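Local coordinates for protein Cry37AA1 (Bacillus thuringiensis, PDB 4RHZ) that binds calcium and probably acts as the C2-like partner of the aerolysin-type protein Cry23Aa1 in a binary insecticidal toxin, at residues 11-16 with 114-119. Numbering follows the deposited sequence.
Sequences NFYNEG and GSYVTI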
# COMPACT_ATOMS: atom_id res chain seq x y z
N ASN B 11 -12.43 6.68 -9.69
CA ASN B 11 -13.26 5.69 -9.05
C ASN B 11 -14.19 6.29 -8.07
O ASN B 11 -13.77 7.12 -7.27
CB ASN B 11 -12.37 4.68 -8.36
CG ASN B 11 -11.88 3.64 -9.32
OD1 ASN B 11 -12.65 2.78 -9.69
ND2 ASN B 11 -10.64 3.73 -9.78
N PHE B 12 -15.46 5.84 -8.13
CA PHE B 12 -16.51 6.35 -7.29
C PHE B 12 -16.91 5.31 -6.24
O PHE B 12 -17.00 4.16 -6.55
CB PHE B 12 -17.72 6.66 -8.15
CG PHE B 12 -17.45 7.64 -9.30
CD1 PHE B 12 -17.00 7.18 -10.55
CD2 PHE B 12 -17.70 9.03 -9.13
CE1 PHE B 12 -16.79 8.08 -11.61
CE2 PHE B 12 -17.50 9.93 -10.16
CZ PHE B 12 -17.04 9.47 -11.42
N TYR B 13 -17.21 5.72 -5.00
CA TYR B 13 -17.51 4.81 -3.91
C TYR B 13 -18.66 5.39 -3.15
O TYR B 13 -18.66 6.61 -2.93
CB TYR B 13 -16.31 4.68 -2.98
CG TYR B 13 -15.12 4.10 -3.64
CD1 TYR B 13 -14.91 2.71 -3.66
CD2 TYR B 13 -14.20 4.93 -4.25
CE1 TYR B 13 -13.74 2.14 -4.33
CE2 TYR B 13 -13.06 4.42 -4.85
CZ TYR B 13 -12.83 3.01 -4.91
OH TYR B 13 -11.67 2.54 -5.54
N ASN B 14 -19.63 4.54 -2.76
CA ASN B 14 -20.79 4.93 -1.92
C ASN B 14 -21.30 3.62 -1.32
O ASN B 14 -21.86 2.82 -2.06
CB ASN B 14 -21.88 5.58 -2.78
CG ASN B 14 -22.96 6.36 -1.98
OD1 ASN B 14 -22.85 6.72 -0.80
ND2 ASN B 14 -24.03 6.67 -2.69
N GLU B 15 -21.02 3.35 -0.04
CA GLU B 15 -21.46 2.11 0.62
C GLU B 15 -22.99 2.00 0.60
O GLU B 15 -23.68 2.91 1.08
CB GLU B 15 -21.03 2.09 2.07
CG GLU B 15 -20.54 0.73 2.47
CD GLU B 15 -20.36 0.55 3.97
OE1 GLU B 15 -21.33 0.52 4.72
OE2 GLU B 15 -19.23 0.37 4.40
N GLY B 16 -23.53 0.93 0.05
CA GLY B 16 -25.00 0.86 -0.15
C GLY B 16 -25.29 -0.15 -1.24
O GLY B 16 -25.12 0.14 -2.44
N GLY B 114 -17.48 5.98 3.70
CA GLY B 114 -17.58 5.06 2.56
C GLY B 114 -18.16 5.69 1.27
O GLY B 114 -18.36 4.98 0.26
N SER B 115 -18.41 7.02 1.31
CA SER B 115 -18.74 7.83 0.13
C SER B 115 -17.56 8.79 -0.19
O SER B 115 -17.25 9.74 0.60
CB SER B 115 -20.00 8.64 0.41
OG SER B 115 -21.08 7.82 0.85
N TYR B 116 -16.89 8.57 -1.34
CA TYR B 116 -15.72 9.36 -1.71
C TYR B 116 -15.34 9.08 -3.14
O TYR B 116 -15.92 8.18 -3.73
CB TYR B 116 -14.55 8.99 -0.80
CG TYR B 116 -14.03 7.56 -0.88
CD1 TYR B 116 -12.92 7.22 -1.66
CD2 TYR B 116 -14.58 6.55 -0.08
CE1 TYR B 116 -12.43 5.86 -1.68
CE2 TYR B 116 -14.08 5.19 -0.10
CZ TYR B 116 -13.06 4.86 -0.90
OH TYR B 116 -12.59 3.59 -0.85
N VAL B 117 -14.33 9.79 -3.67
CA VAL B 117 -13.88 9.57 -5.04
C VAL B 117 -12.37 9.52 -5.04
O VAL B 117 -11.78 10.22 -4.21
CB VAL B 117 -14.30 10.77 -5.92
CG1 VAL B 117 -13.78 10.64 -7.30
CG2 VAL B 117 -15.81 10.88 -5.98
N THR B 118 -11.74 8.74 -5.94
CA THR B 118 -10.33 8.80 -6.05
C THR B 118 -9.93 9.10 -7.51
O THR B 118 -10.69 8.80 -8.45
CB THR B 118 -9.64 7.48 -5.63
OG1 THR B 118 -9.88 6.46 -6.60
CG2 THR B 118 -9.99 7.00 -4.19
N ILE B 119 -8.75 9.71 -7.74
CA ILE B 119 -8.36 10.04 -9.08
C ILE B 119 -6.91 9.76 -9.22
O ILE B 119 -6.09 10.17 -8.40
CB ILE B 119 -8.56 11.59 -9.40
CG1 ILE B 119 -10.03 11.97 -9.42
CG2 ILE B 119 -8.14 11.94 -10.83
CD1 ILE B 119 -10.45 12.59 -8.26
O HOH W 1 -9.53 3.84 -5.61
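The central antiparallel strand pair of one sheet in a C2-type beta sandwich is built here, Asn11 to Tyr13 running against Ser115 to Thr118. Asn11 and Thr118 form a hydrogen-bonded pair in which Thr118 N reaches Asn11 O at 2.9 Å. Tyr13 and Tyr116 form the next hydrogen-bonded pair, the N of each bonded to the O of the other. On the face of these two pairs the tyrosine rings make an offset stack, centroids 4.3 Å apart and planes at 13°. The CG of Tyr116 stands between its own backbone N and carbonyl carbon (chi1 63°), which swings the ring across to its neighbour; Tyr13 CD2 lies above one face of the Tyr116 ring, offset toward its rim, 3.3 Å from Tyr116 CE1, and the Tyr116 hydroxyl rests over the centre of the Tyr13 ring. Broad, flat tyrosines suit this partly exposed face: Arg107 adds a cation-pi contact to Tyr116, while a water 2.5 Å from Tyr13 OH bridges it to Thr118 OG1. The other face looks into the sandwich, where wholly apolar side chains fit. Phe12 and Val117, a non-hydrogen-bonded pair, lie side by side there with Phe12 CD2 4.1 Å from Val117 CG2, and both touch Ile27 of the facing sheet. Beyond the paired strands the contact nears the calcium end of the domain. Ser115 OG donates to Asn14 OD1 at 2.7 Å, tilted 26° from the amide plane. Asparagine suits this place because one amide both accepts from Ser115 and, through ND2, donates to OD2 of Asp89, a calcium ligand, making Asn14 a second-shell residue of the metal site.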